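Local coordinates for protein ebony (Drosophila melanogaster, PDB 6DYM) that forms the C-terminal condensation domain of the nonribosomal peptide synthetase Ebony, which probably joins beta-alanine to biogenic amines such as dopamine, at residues 25-30 / 34-39; 41-46 / 89-94; 100-105 / 181-186; 93-98 / 188-193. All blocks are in the same frame, centred on the assembly; numbering follows the deposited sequence.

Three of the four contacts use helix 93-111: contact 2 its start, contact 4 its first turns and contact 3 the turns after them. Contact 1 lies apart, closing the surface loop between helices 14-25 and 41-58, yet it touches contact 2, where Lys-92 probably donates to the carbonyls of Leu-35 and Pro-37. Contact 1 is a surface contact held by a lysine-to-asparagine hydrogen bond. Contacts 2 and 3, partly buried, rest on apolar and aromatic packing: a leucine methyl over Tyr-44, and two phenylalanines edge to face. Contact 4, also partly buried, is bridged by a water. Contacts 3 and 4 meet where Tyr-188 packs on Phe-102.

Contact 1: residues 25-30 / 34-39; sequences FYNKAD and WLKPGV
Lys-36 reaches across to Asn-27 within the linker between helix 14-25 and helix 41-58, the first two helices of what the sheet topology suggests is a GNAT-like acyltransferase fold. Its CB points at residues 25-30, and with CG set beside the backbone N (chi1 -70°) the chain runs out through CG and CD toward Asn-27. CE is the first atom to touch, 3.4 Å from Asn-27 OD1. A bend in the last torsion then brings NZ to 2.6 Å from Asn-27 OD1 in a hydrogen bond; it lies in the carbonyl plane, with a C=O...N angle of 149°. Asn-27 CG in turn sits 3.6 Å above one face of the Tyr-26 ring, toward its rim, so the amide is flanked by the ring as well as gripped by the lysine.

Farther into the loop the Trp-34 indole lies against the carbonyl of Asp-30. Gln-204 serves both, its side chain accepting from Trp-34 NE1 and donating to Asp-30 O, while Gln-33 also donates to that oxygen. Beyond Lys-36 a cis peptide precedes Pro-37, and the chain turns back to Tyr-26, where the Val-39 carbonyl O meets the ring edge in its plane, 3.6 Å from CE1.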
loop_
_atom_site.group_PDB
_atom_site.type_symbol
_atom_site.label_atom_id
_atom_site.label_comp_id
_atom_site.label_asym_id
_atom_site.label_seq_id
_atom_site.Cartn_x
_atom_site.Cartn_y
_atom_site.Cartn_z
ATOM N N PHE A 25 5.309 4.088 7.754
ATOM C CA PHE A 25 4.061 4.843 7.799
ATOM C C PHE A 25 4.003 5.827 8.960
ATOM O O PHE A 25 3.729 7.010 8.743
ATOM C CB PHE A 25 2.849 3.898 7.866
ATOM C CG PHE A 25 2.670 3.034 6.642
ATOM C CD1 PHE A 25 3.435 3.236 5.501
ATOM C CD2 PHE A 25 1.722 2.024 6.632
ATOM C CE1 PHE A 25 3.269 2.436 4.379
ATOM C CE2 PHE A 25 1.548 1.221 5.511
ATOM C CZ PHE A 25 2.324 1.429 4.384
ATOM N N TYR A 26 4.265 5.363 10.184
ATOM C CA TYR A 26 4.024 6.169 11.378
ATOM C C TYR A 26 4.736 7.512 11.288
ATOM O O TYR A 26 5.952 7.563 11.079
ATOM C CB TYR A 26 4.480 5.417 12.626
ATOM C CG TYR A 26 4.420 6.257 13.879
ATOM C CD1 TYR A 26 3.215 6.473 14.533
ATOM C CD2 TYR A 26 5.568 6.840 14.404
ATOM C CE1 TYR A 26 3.153 7.244 15.679
ATOM C CE2 TYR A 26 5.517 7.614 15.546
ATOM C CZ TYR A 26 4.308 7.811 16.181
ATOM O OH TYR A 26 4.257 8.582 17.320
ATOM N N ASN A 27 3.960 8.592 11.446
ATOM C CA ASN A 27 4.399 9.978 11.288
ATOM C C ASN A 27 4.676 10.311 9.824
ATOM O O ASN A 27 4.384 11.423 9.373
ATOM C CB ASN A 27 5.639 10.267 12.139
ATOM C CG ASN A 27 5.294 10.665 13.560
ATOM O OD1 ASN A 27 4.155 11.019 13.867
ATOM N ND2 ASN A 27 6.283 10.600 14.440
ATOM N N LYS A 28 5.226 9.356 9.068
ATOM C CA LYS A 28 5.607 9.604 7.680
ATOM C C LYS A 28 4.406 9.738 6.749
ATOM O O LYS A 28 4.485 10.487 5.769
ATOM C CB LYS A 28 6.507 8.480 7.153
ATOM C CG LYS A 28 7.659 8.003 8.067
ATOM C CD LYS A 28 8.277 9.089 8.945
ATOM C CE LYS A 28 8.973 8.472 10.165
ATOM N NZ LYS A 28 8.206 7.309 10.711
ATOM N N ALA A 29 3.295 9.067 7.048
ATOM C CA ALA A 29 2.218 8.936 6.074
ATOM C C ALA A 29 1.518 10.269 5.812
ATOM O O ALA A 29 1.246 11.048 6.732
ATOM C CB ALA A 29 1.212 7.891 6.543
ATOM N N ASP A 30 1.209 10.518 4.538
ATOM C CA ASP A 30 0.714 11.825 4.130
ATOM C C ASP A 30 -0.710 12.090 4.603
ATOM O O ASP A 30 -1.083 13.254 4.770
ATOM C CB ASP A 30 0.816 11.956 2.610
ATOM C CG ASP A 30 2.247 11.800 2.108
ATOM O OD1 ASP A 30 2.780 10.668 2.153
ATOM O OD2 ASP A 30 2.840 12.813 1.674
ATOM N N TRP A 34 -2.453 14.423 9.237
ATOM C CA TRP A 34 -3.531 15.369 9.473
ATOM C C TRP A 34 -4.529 14.878 10.511
ATOM O O TRP A 34 -5.388 15.657 10.940
ATOM C CB TRP A 34 -4.242 15.683 8.152
ATOM C CG TRP A 34 -3.282 16.123 7.086
ATOM C CD1 TRP A 34 -2.957 15.450 5.945
ATOM C CD2 TRP A 34 -2.503 17.325 7.079
ATOM N NE1 TRP A 34 -2.027 16.164 5.222
ATOM C CE2 TRP A 34 -1.732 17.318 5.898
ATOM C CE3 TRP A 34 -2.383 18.408 7.957
ATOM C CZ2 TRP A 34 -0.854 18.353 5.572
ATOM C CZ3 TRP A 34 -1.513 19.433 7.632
ATOM C CH2 TRP A 34 -0.760 19.400 6.448
ATOM N N LEU A 35 -4.428 13.619 10.929
ATOM C CA LEU A 35 -5.272 13.068 11.979
ATOM C C LEU A 35 -4.651 13.199 13.362
ATOM O O LEU A 35 -5.266 12.762 14.343
ATOM C CB LEU A 35 -5.578 11.593 11.697
ATOM C CG LEU A 35 -6.260 11.265 10.370
ATOM C CD1 LEU A 35 -6.388 9.756 10.189
ATOM C CD2 LEU A 35 -7.618 11.933 10.298
ATOM N N LYS A 36 -3.457 13.777 13.462
ATOM C CA LYS A 36 -2.832 13.978 14.761
ATOM C C LYS A 36 -3.676 14.936 15.602
ATOM O O LYS A 36 -4.257 15.889 15.067
ATOM C CB LYS A 36 -1.414 14.529 14.596
ATOM C CG LYS A 36 -0.417 13.535 14.012
ATOM C CD LYS A 36 0.997 14.115 13.971
ATOM C CE LYS A 36 1.877 13.364 12.979
ATOM N NZ LYS A 36 1.765 11.882 13.134
ATOM N N PRO A 37 -3.784 14.709 16.918
ATOM C CA PRO A 37 -3.144 13.583 17.601
ATOM C C PRO A 37 -4.050 12.357 17.666
ATOM O O PRO A 37 -5.202 12.413 17.236
ATOM C CB PRO A 37 -2.876 14.140 18.998
ATOM C CG PRO A 37 -3.903 15.259 19.181
ATOM C CD PRO A 37 -4.569 15.531 17.852
ATOM N N GLY A 38 -3.531 11.261 18.194
ATOM C CA GLY A 38 -4.302 10.056 18.363
ATOM C C GLY A 38 -3.989 8.922 17.406
ATOM O O GLY A 38 -4.800 7.995 17.295
ATOM N N VAL A 39 -2.858 8.967 16.712
ATOM C CA VAL A 39 -2.404 7.856 15.886
ATOM C C VAL A 39 -1.148 7.282 16.530
ATOM O O VAL A 39 -0.183 8.012 16.796
ATOM C CB VAL A 39 -2.171 8.281 14.425
ATOM C CG1 VAL A 39 -1.157 9.427 14.319
ATOM C CG2 VAL A 39 -1.743 7.081 13.588
#

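Contact 2: residues 41-46 / 89-94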
loop_
_atom_site.group_PDB
_atom_site.type_symbol
_atom_site.label_atom_id
_atom_site.label_comp_id
_atom_site.label_asym_id
_atom_site.label_seq_id
_atom_site.Cartn_x
_atom_site.Cartn_y
_atom_site.Cartn_z
ATOM N N ARG A 41 1.749 3.853 16.860
ATOM C CA ARG A 41 2.405 2.802 16.087
ATOM C C ARG A 41 1.616 1.505 16.138
ATOM O O ARG A 41 1.527 0.783 15.136
ATOM C CB ARG A 41 3.820 2.564 16.606
ATOM C CG ARG A 41 4.710 3.787 16.630
ATOM C CD ARG A 41 5.963 3.493 17.434
ATOM N NE ARG A 41 6.623 4.708 17.895
ATOM C CZ ARG A 41 7.642 5.279 17.264
ATOM N NH1 ARG A 41 8.109 4.744 16.142
ATOM N NH2 ARG A 41 8.192 6.384 17.750
ATOM N N THR A 42 1.032 1.188 17.298
ATOM C CA THR A 42 0.297 -0.064 17.438
ATOM C C THR A 42 -0.951 -0.099 16.568
ATOM O O THR A 42 -1.476 -1.186 16.309
ATOM C CB THR A 42 -0.078 -0.310 18.905
ATOM O OG1 THR A 42 -0.988 0.705 19.353
ATOM C CG2 THR A 42 1.170 -0.301 19.779
ATOM N N ASP A 43 -1.437 1.057 16.107
ATOM C CA ASP A 43 -2.573 1.054 15.191
ATOM C C ASP A 43 -2.228 0.322 13.901
ATOM O O ASP A 43 -3.063 -0.397 13.340
ATOM C CB ASP A 43 -3.021 2.487 14.897
ATOM C CG ASP A 43 -3.419 3.245 16.155
ATOM O OD1 ASP A 43 -4.041 2.628 17.046
ATOM O OD2 ASP A 43 -3.120 4.457 16.252
ATOM N N TYR A 44 -0.992 0.475 13.422
ATOM C CA TYR A 44 -0.570 -0.243 12.225
ATOM C C TYR A 44 -0.294 -1.712 12.527
ATOM O O TYR A 44 -0.742 -2.598 11.792
ATOM C CB TYR A 44 0.668 0.419 11.624
ATOM C CG TYR A 44 0.476 1.862 11.216
ATOM C CD1 TYR A 44 -0.188 2.194 10.038
ATOM C CD2 TYR A 44 0.966 2.894 12.007
ATOM C CE1 TYR A 44 -0.358 3.519 9.663
ATOM C CE2 TYR A 44 0.801 4.216 11.642
ATOM C CZ TYR A 44 0.140 4.523 10.471
ATOM O OH TYR A 44 -0.016 5.844 10.114
ATOM N N SER A 45 0.442 -1.989 13.605
ATOM C CA SER A 45 0.797 -3.371 13.910
ATOM C C SER A 45 -0.424 -4.200 14.293
ATOM O O SER A 45 -0.466 -5.402 14.001
ATOM C CB SER A 45 1.852 -3.414 15.017
ATOM O OG SER A 45 1.369 -2.837 16.216
ATOM N N ASP A 46 -1.426 -3.583 14.931
ATOM C CA ASP A 46 -2.646 -4.311 15.263
ATOM C C ASP A 46 -3.352 -4.798 14.005
ATOM O O ASP A 46 -3.832 -5.937 13.955
ATOM C CB ASP A 46 -3.587 -3.430 16.089
ATOM C CG ASP A 46 -3.140 -3.282 17.537
ATOM O OD1 ASP A 46 -2.112 -3.883 17.922
ATOM O OD2 ASP A 46 -3.816 -2.553 18.293
ATOM N N ILE A 89 -11.335 -1.758 12.513
ATOM C CA ILE A 89 -10.229 -0.934 12.981
ATOM C C ILE A 89 -10.728 -0.038 14.104
ATOM O O ILE A 89 -11.791 0.585 13.989
ATOM C CB ILE A 89 -9.620 -0.116 11.829
ATOM C CG1 ILE A 89 -9.071 -1.065 10.757
ATOM C CG2 ILE A 89 -8.536 0.818 12.347
ATOM C CD1 ILE A 89 -9.422 -0.679 9.341
ATOM N N LYS A 90 -9.956 0.026 15.191
ATOM C CA LYS A 90 -10.345 0.807 16.360
ATOM C C LYS A 90 -9.945 2.271 16.219
ATOM O O LYS A 90 -10.717 3.168 16.575
ATOM C CB LYS A 90 -9.704 0.213 17.616
ATOM C CG LYS A 90 -10.342 -1.075 18.118
ATOM C CD LYS A 90 -11.854 -0.959 18.211
ATOM C CE LYS A 90 -12.423 -1.995 19.173
ATOM N NZ LYS A 90 -12.781 -1.397 20.493
ATOM N N SER A 91 -8.752 2.526 15.691
ATOM C CA SER A 91 -8.129 3.837 15.763
ATOM C C SER A 91 -8.737 4.802 14.751
ATOM O O SER A 91 -9.691 4.489 14.032
ATOM C CB SER A 91 -6.630 3.713 15.523
ATOM O OG SER A 91 -6.379 3.037 14.299
ATOM N N LYS A 92 -8.153 6.004 14.697
ATOM C CA LYS A 92 -8.469 6.968 13.653
ATOM C C LYS A 92 -8.047 6.482 12.274
ATOM O O LYS A 92 -8.437 7.097 11.275
ATOM C CB LYS A 92 -7.794 8.312 13.955
ATOM C CG LYS A 92 -8.436 9.109 15.086
ATOM C CD LYS A 92 -7.525 10.249 15.542
ATOM C CE LYS A 92 -8.295 11.557 15.705
ATOM N NZ LYS A 92 -7.419 12.685 16.153
ATOM N N LEU A 93 -7.262 5.399 12.194
ATOM C CA LEU A 93 -6.912 4.809 10.906
ATOM C C LEU A 93 -8.141 4.383 10.114
ATOM O O LEU A 93 -8.061 4.259 8.887
ATOM C CB LEU A 93 -5.988 3.605 11.105
ATOM C CG LEU A 93 -4.502 3.922 11.259
ATOM C CD1 LEU A 93 -3.668 2.653 11.166
ATOM C CD2 LEU A 93 -4.084 4.918 10.203
ATOM N N LEU A 94 -9.271 4.146 10.788
ATOM C CA LEU A 94 -10.499 3.815 10.079
ATOM C C LEU A 94 -10.910 4.931 9.128
ATOM O O LEU A 94 -11.454 4.664 8.053
ATOM C CB LEU A 94 -11.620 3.526 11.077
ATOM C CG LEU A 94 -13.003 3.238 10.489
ATOM C CD1 LEU A 94 -12.981 1.943 9.694
ATOM C CD2 LEU A 94 -14.060 3.183 11.588
#
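The carboxylate of Asp-43 lies against the CB of Ser-91, with Asp-43 OD1 3.2 Å from that carbon, while Asp-43 CB touches Leu-93 CD1 at 3.8 Å. No hydrogen bond crosses the contact. Its apolar half is a CH-pi contact: Leu-93 CD1 stands over one face of the Tyr-44 ring, 4.0 Å from the centroid and 27° off the normal, and CD2 extends along the same side chain toward the hydroxyl. The leucine lies across the tyrosine.

A second shell sets these groups. Ser-91 OG, turned between its own backbone N and carbonyl carbon (chi1 54°), accepts from Leu-93 N at 3.3 Å, which ties the serine to the start of the helix. Asp-43 OD2 takes the backbone N-H of Leu-40, and Tyr-44 OH is hydrogen-bonded to Glu-32 OE2. With Asp-43 replaced by an alanine, Leu-40 N would probably lose its side-chain acceptor and the contact to Ser-91 CB would be lost. Farther out, Ile-47, one helical turn after Asp-43, also packs on Leu-93.

The serine bond is an ST turn that caps the start of helix 93-111, here set beside the first turns of helix 41-58. A helix inserted between the third and fourth strands also occurs in arylalkylamine N-acetyltransferases, consistent with a GNAT-like fold.

Contact 3: residues 100-105 / 181-186; sequences LEFCEG and LNFQVN
Cys-103 and Leu-181 bring the backbones of helix 93-111 and strand 178-184 nearest each other, their CA atoms 7.3 Å apart. Here Leu-181 uses a single methyl: with CG opposite the backbone N (chi1 179°), CD2 lies 3.9 Å from Cys-103 CB and also rests on the cysteine's CA and carbonyl O.

The aromatic half is a T-shaped pair. Phe-102 directs its edge at the face of Phe-183, the centroids 5.0 Å apart and the planes at 74°. Its CE2 does most of the touching, standing above the Phe-183 ring toward the rim and 3.5 Å from CZ, with Phe-102 CZ beside it. Replacing Phe-183 by an alanine is likely to open a gap under CE2 and CZ of Phe-102, leaving that ring to its pairing with Tyr-188 and less restrained. Past this pair, Gln-184 NE2 donates to Asn-186 OD1 over 2.8 Å; the bond is nearly straight (170° at the hydrogen) and lies on a lone pair in the carbonyl plane, staying within the segment as the strand gives way to a 3-10 turn.

Strand 178-184 is an outermost strand of the mixed sheet, hydrogen-bonded antiparallel to strand 205-212 through Leu-181 with Val-208 and Phe-183 with Ala-206. Helix 93-111 lies over both strands: Cys-103 reaches Val-208, Phe-99 packs on Phe-183, and Tyr-188 completes an edge-to-face pair with Phe-102.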
loop_
_atom_site.group_PDB
_atom_site.type_symbol
_atom_site.label_atom_id
_atom_site.label_comp_id
_atom_site.label_asym_id
_atom_site.label_seq_id
_atom_site.Cartn_x
_atom_site.Cartn_y
_atom_site.Cartn_z
ATOM N N LEU A 100 -9.961 5.765 1.555
ATOM C CA LEU A 100 -9.469 4.955 0.445
ATOM C C LEU A 100 -10.613 4.216 -0.245
ATOM O O LEU A 100 -10.638 4.110 -1.476
ATOM C CB LEU A 100 -8.399 3.980 0.937
ATOM C CG LEU A 100 -7.137 4.643 1.511
ATOM C CD1 LEU A 100 -6.150 3.602 2.022
ATOM C CD2 LEU A 100 -6.483 5.551 0.488
ATOM N N GLU A 101 -11.580 3.711 0.525
ATOM C CA GLU A 101 -12.746 3.091 -0.102
ATOM C C GLU A 101 -13.575 4.124 -0.858
ATOM O O GLU A 101 -14.126 3.825 -1.925
ATOM C CB GLU A 101 -13.589 2.367 0.948
ATOM C CG GLU A 101 -14.849 1.678 0.399
ATOM C CD GLU A 101 -14.551 0.585 -0.622
ATOM O OE1 GLU A 101 -15.487 0.190 -1.353
ATOM O OE2 GLU A 101 -13.389 0.119 -0.706
ATOM N N PHE A 102 -13.657 5.350 -0.330
ATOM C CA PHE A 102 -14.301 6.444 -1.057
ATOM C C PHE A 102 -13.668 6.630 -2.433
ATOM O O PHE A 102 -14.375 6.821 -3.432
ATOM C CB PHE A 102 -14.208 7.723 -0.214
ATOM C CG PHE A 102 -14.556 8.997 -0.951
ATOM C CD1 PHE A 102 -15.855 9.497 -0.928
ATOM C CD2 PHE A 102 -13.572 9.726 -1.611
ATOM C CE1 PHE A 102 -16.173 10.679 -1.579
ATOM C CE2 PHE A 102 -13.884 10.912 -2.268
ATOM C CZ PHE A 102 -15.188 11.391 -2.249
ATOM N N CYS A 103 -12.332 6.552 -2.504
ATOM C CA CYS A 103 -11.619 6.711 -3.770
ATOM C C CYS A 103 -11.731 5.477 -4.654
ATOM O O CYS A 103 -11.923 5.599 -5.868
ATOM C CB CYS A 103 -10.137 7.013 -3.516
ATOM S SG CYS A 103 -9.782 8.540 -2.610
ATOM N N GLU A 104 -11.592 4.287 -4.070
ATOM C CA GLU A 104 -11.452 3.049 -4.830
ATOM C C GLU A 104 -12.787 2.399 -5.173
ATOM O O GLU A 104 -12.947 1.871 -6.278
ATOM C CB GLU A 104 -10.600 2.047 -4.045
ATOM C CG GLU A 104 -9.170 2.506 -3.850
ATOM C CD GLU A 104 -8.371 1.632 -2.897
ATOM O OE1 GLU A 104 -8.945 0.693 -2.307
ATOM O OE2 GLU A 104 -7.164 1.901 -2.729
ATOM N N GLY A 105 -13.734 2.410 -4.237
ATOM C CA GLY A 105 -14.947 1.627 -4.341
ATOM C C GLY A 105 -15.726 1.816 -5.627
ATOM O O GLY A 105 -15.958 0.862 -6.379
ATOM N N LEU A 181 -8.545 8.379 -10.856
ATOM C CA LEU A 181 -9.092 9.432 -10.010
ATOM C C LEU A 181 -7.926 10.224 -9.443
ATOM O O LEU A 181 -6.940 9.633 -8.991
ATOM C CB LEU A 181 -9.944 8.856 -8.874
ATOM C CG LEU A 181 -10.558 9.859 -7.889
ATOM C CD1 LEU A 181 -11.726 10.597 -8.524
ATOM C CD2 LEU A 181 -10.995 9.167 -6.599
ATOM N N ASN A 182 -8.034 11.546 -9.470
ATOM C CA ASN A 182 -7.048 12.421 -8.842
ATOM C C ASN A 182 -7.819 13.293 -7.862
ATOM O O ASN A 182 -8.344 14.342 -8.236
ATOM C CB ASN A 182 -6.291 13.254 -9.883
ATOM C CG ASN A 182 -5.202 14.111 -9.266
ATOM O OD1 ASN A 182 -5.241 14.431 -8.077
ATOM N ND2 ASN A 182 -4.216 14.476 -10.073
ATOM N N PHE A 183 -7.878 12.870 -6.606
ATOM C CA PHE A 183 -8.740 13.525 -5.633
ATOM C C PHE A 183 -7.937 14.422 -4.702
ATOM O O PHE A 183 -6.871 14.038 -4.212
ATOM C CB PHE A 183 -9.529 12.503 -4.815
ATOM C CG PHE A 183 -10.690 13.104 -4.072
ATOM C CD1 PHE A 183 -11.905 13.309 -4.707
ATOM C CD2 PHE A 183 -10.562 13.483 -2.745
ATOM C CE1 PHE A 183 -12.972 13.873 -4.025
ATOM C CE2 PHE A 183 -11.626 14.050 -2.061
ATOM C CZ PHE A 183 -12.827 14.246 -2.702
ATOM N N GLN A 184 -8.472 15.616 -4.456
ATOM C CA GLN A 184 -7.893 16.573 -3.517
ATOM C C GLN A 184 -8.278 16.162 -2.099
ATOM O O GLN A 184 -9.452 16.242 -1.723
ATOM C CB GLN A 184 -8.390 17.977 -3.848
ATOM C CG GLN A 184 -7.655 19.114 -3.163
ATOM C CD GLN A 184 -8.090 20.462 -3.700
ATOM O OE1 GLN A 184 -8.003 20.718 -4.900
ATOM N NE2 GLN A 184 -8.577 21.325 -2.816
ATOM N N VAL A 185 -7.290 15.751 -1.296
ATOM C CA VAL A 185 -7.606 15.088 -0.032
ATOM C C VAL A 185 -8.262 16.043 0.963
ATOM O O VAL A 185 -9.010 15.600 1.841
ATOM C CB VAL A 185 -6.351 14.416 0.569
ATOM C CG1 VAL A 185 -5.628 13.587 -0.490
ATOM C CG2 VAL A 185 -5.421 15.443 1.191
ATOM N N ASN A 186 -8.025 17.356 0.851
ATOM C CA ASN A 186 -8.654 18.269 1.805
ATOM C C ASN A 186 -10.119 18.553 1.488
ATOM O O ASN A 186 -10.754 19.323 2.215
ATOM C CB ASN A 186 -7.866 19.590 1.919
ATOM C CG ASN A 186 -7.874 20.428 0.643
ATOM O OD1 ASN A 186 -8.757 20.314 -0.206
ATOM N ND2 ASN A 186 -6.867 21.289 0.512
#

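Contact 4: residues 93-98 / 188-193; sequences LLIVFE and YVHSDG
Ile-95 lays its CD1 over one face of the His-190 imidazole, 4.2 Å above the plane and toward the rim, while its CG1 comes within 3.9 Å of CE1. The opposite face is taken by Ser-191 OG, 3.5 Å above the ring centre, so the imidazole is held between an apolar group and a hydroxyl. At the ring edge, near its plane, Glu-98 OE1 approaches His-190 CE1 to 3.7 Å without a direct hydrogen bond.

The polar link is a water. It donates to Glu-98 OE1 at 2.6 Å and is also hydrogen-bonded to His-190 ND1 and, at 2.7 Å, to Tyr-188 OH; it lies in the planes of both rings, and so ties the helix to two residues of the loop. This loop connects strands 178-184 and 205-212, the last two strands in chain order of the probable GNAT-like sheet, and it folds against the first turns of helix 93-111. His-190 opens a type I beta turn closed by Gly-193 N donating to His-190 O, 3.0 Å away. A chi1 of 175° swings the Tyr-188 ring away from its own backbone N and toward the helix, where Tyr-188 OH comes to 4.1 Å from Glu-98 CB and the ring packs against Phe-99.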
loop_
_atom_site.group_PDB
_atom_site.type_symbol
_atom_site.label_atom_id
_atom_site.label_comp_id
_atom_site.label_asym_id
_atom_site.label_seq_id
_atom_site.Cartn_x
_atom_site.Cartn_y
_atom_site.Cartn_z
ATOM N N LEU A 93 -7.262 5.399 12.194
ATOM C CA LEU A 93 -6.912 4.809 10.906
ATOM C C LEU A 93 -8.141 4.383 10.114
ATOM O O LEU A 93 -8.061 4.259 8.887
ATOM C CB LEU A 93 -5.988 3.605 11.105
ATOM C CG LEU A 93 -4.502 3.922 11.259
ATOM C CD1 LEU A 93 -3.668 2.653 11.166
ATOM C CD2 LEU A 93 -4.084 4.918 10.203
ATOM N N LEU A 94 -9.271 4.146 10.788
ATOM C CA LEU A 94 -10.499 3.815 10.079
ATOM C C LEU A 94 -10.910 4.931 9.128
ATOM O O LEU A 94 -11.454 4.664 8.053
ATOM C CB LEU A 94 -11.620 3.526 11.077
ATOM C CG LEU A 94 -13.003 3.238 10.489
ATOM C CD1 LEU A 94 -12.981 1.943 9.694
ATOM C CD2 LEU A 94 -14.060 3.183 11.588
ATOM N N ILE A 95 -10.659 6.185 9.507
ATOM C CA ILE A 95 -10.935 7.301 8.610
ATOM C C ILE A 95 -10.106 7.176 7.338
ATOM O O ILE A 95 -10.598 7.441 6.233
ATOM C CB ILE A 95 -10.678 8.636 9.329
ATOM C CG1 ILE A 95 -11.557 8.741 10.579
ATOM C CG2 ILE A 95 -10.919 9.809 8.379
ATOM C CD1 ILE A 95 -11.387 10.035 11.341
ATOM N N VAL A 96 -8.841 6.766 7.471
ATOM C CA VAL A 96 -7.986 6.574 6.297
ATOM C C VAL A 96 -8.560 5.492 5.390
ATOM O O VAL A 96 -8.674 5.672 4.172
ATOM C CB VAL A 96 -6.544 6.241 6.724
ATOM C CG1 VAL A 96 -5.719 5.851 5.512
ATOM C CG2 VAL A 96 -5.911 7.427 7.425
ATOM N N PHE A 97 -8.932 4.347 5.971
ATOM C CA PHE A 97 -9.462 3.262 5.152
ATOM C C PHE A 97 -10.809 3.619 4.536
ATOM O O PHE A 97 -11.104 3.195 3.413
ATOM C CB PHE A 97 -9.571 1.984 5.978
ATOM C CG PHE A 97 -8.254 1.300 6.193
ATOM C CD1 PHE A 97 -7.807 0.334 5.308
ATOM C CD2 PHE A 97 -7.452 1.639 7.269
ATOM C CE1 PHE A 97 -6.587 -0.292 5.501
ATOM C CE2 PHE A 97 -6.230 1.015 7.468
ATOM C CZ PHE A 97 -5.797 0.049 6.581
ATOM N N GLU A 98 -11.638 4.394 5.239
ATOM C CA GLU A 98 -12.900 4.814 4.640
ATOM C C GLU A 98 -12.659 5.779 3.486
ATOM O O GLU A 98 -13.358 5.724 2.467
ATOM C CB GLU A 98 -13.806 5.437 5.699
ATOM C CG GLU A 98 -14.323 4.431 6.721
ATOM C CD GLU A 98 -15.361 5.019 7.662
ATOM O OE1 GLU A 98 -15.547 6.254 7.659
ATOM O OE2 GLU A 98 -15.987 4.242 8.414
ATOM N N TYR A 188 -12.267 15.855 1.190
ATOM C CA TYR A 188 -13.012 14.696 1.662
ATOM C C TYR A 188 -13.750 15.027 2.954
ATOM O O TYR A 188 -13.168 15.582 3.892
ATOM C CB TYR A 188 -12.086 13.502 1.881
ATOM C CG TYR A 188 -12.821 12.319 2.479
ATOM C CD1 TYR A 188 -13.774 11.628 1.738
ATOM C CD2 TYR A 188 -12.589 11.917 3.791
ATOM C CE1 TYR A 188 -14.464 10.556 2.281
ATOM C CE2 TYR A 188 -13.270 10.841 4.341
ATOM C CZ TYR A 188 -14.207 10.168 3.581
ATOM O OH TYR A 188 -14.893 9.103 4.119
ATOM N N VAL A 189 -15.033 14.671 3.006
ATOM C CA VAL A 189 -15.890 14.936 4.157
ATOM C C VAL A 189 -16.169 13.624 4.870
ATOM O O VAL A 189 -16.565 12.637 4.239
ATOM C CB VAL A 189 -17.208 15.615 3.751
ATOM C CG1 VAL A 189 -17.944 16.113 4.994
ATOM C CG2 VAL A 189 -16.943 16.750 2.791
ATOM N N HIS A 190 -15.962 13.619 6.183
ATOM C CA HIS A 190 -16.246 12.482 7.040
ATOM C C HIS A 190 -17.752 12.373 7.281
ATOM O O HIS A 190 -18.528 13.282 6.968
ATOM C CB HIS A 190 -15.487 12.635 8.359
ATOM C CG HIS A 190 -15.503 11.414 9.222
ATOM N ND1 HIS A 190 -15.261 10.150 8.729
ATOM C CD2 HIS A 190 -15.728 11.265 10.549
ATOM C CE1 HIS A 190 -15.336 9.275 9.716
ATOM N NE2 HIS A 190 -15.620 9.925 10.830
ATOM N N SER A 191 -18.169 11.236 7.846
ATOM C CA SER A 191 -19.585 11.036 8.137
ATOM C C SER A 191 -20.120 12.054 9.136
ATOM O O SER A 191 -21.323 12.336 9.127
ATOM C CB SER A 191 -19.826 9.614 8.647
ATOM O OG SER A 191 -18.945 9.288 9.706
ATOM N N ASP A 192 -19.263 12.627 9.979
ATOM C CA ASP A 192 -19.690 13.647 10.930
ATOM C C ASP A 192 -19.694 15.050 10.336
ATOM O O ASP A 192 -19.944 16.013 11.066
ATOM C CB ASP A 192 -18.808 13.611 12.187
ATOM C CG ASP A 192 -17.346 13.960 11.909
ATOM O OD1 ASP A 192 -16.511 13.722 12.806
ATOM O OD2 ASP A 192 -17.017 14.467 10.816
ATOM N N GLY A 193 -19.409 15.192 9.043
ATOM C CA GLY A 193 -19.423 16.481 8.390
ATOM C C GLY A 193 -18.101 17.220 8.388
ATOM O O GLY A 193 -17.990 18.252 7.716
HETATM O O HOH W 1 -15.050 8.578 6.713
#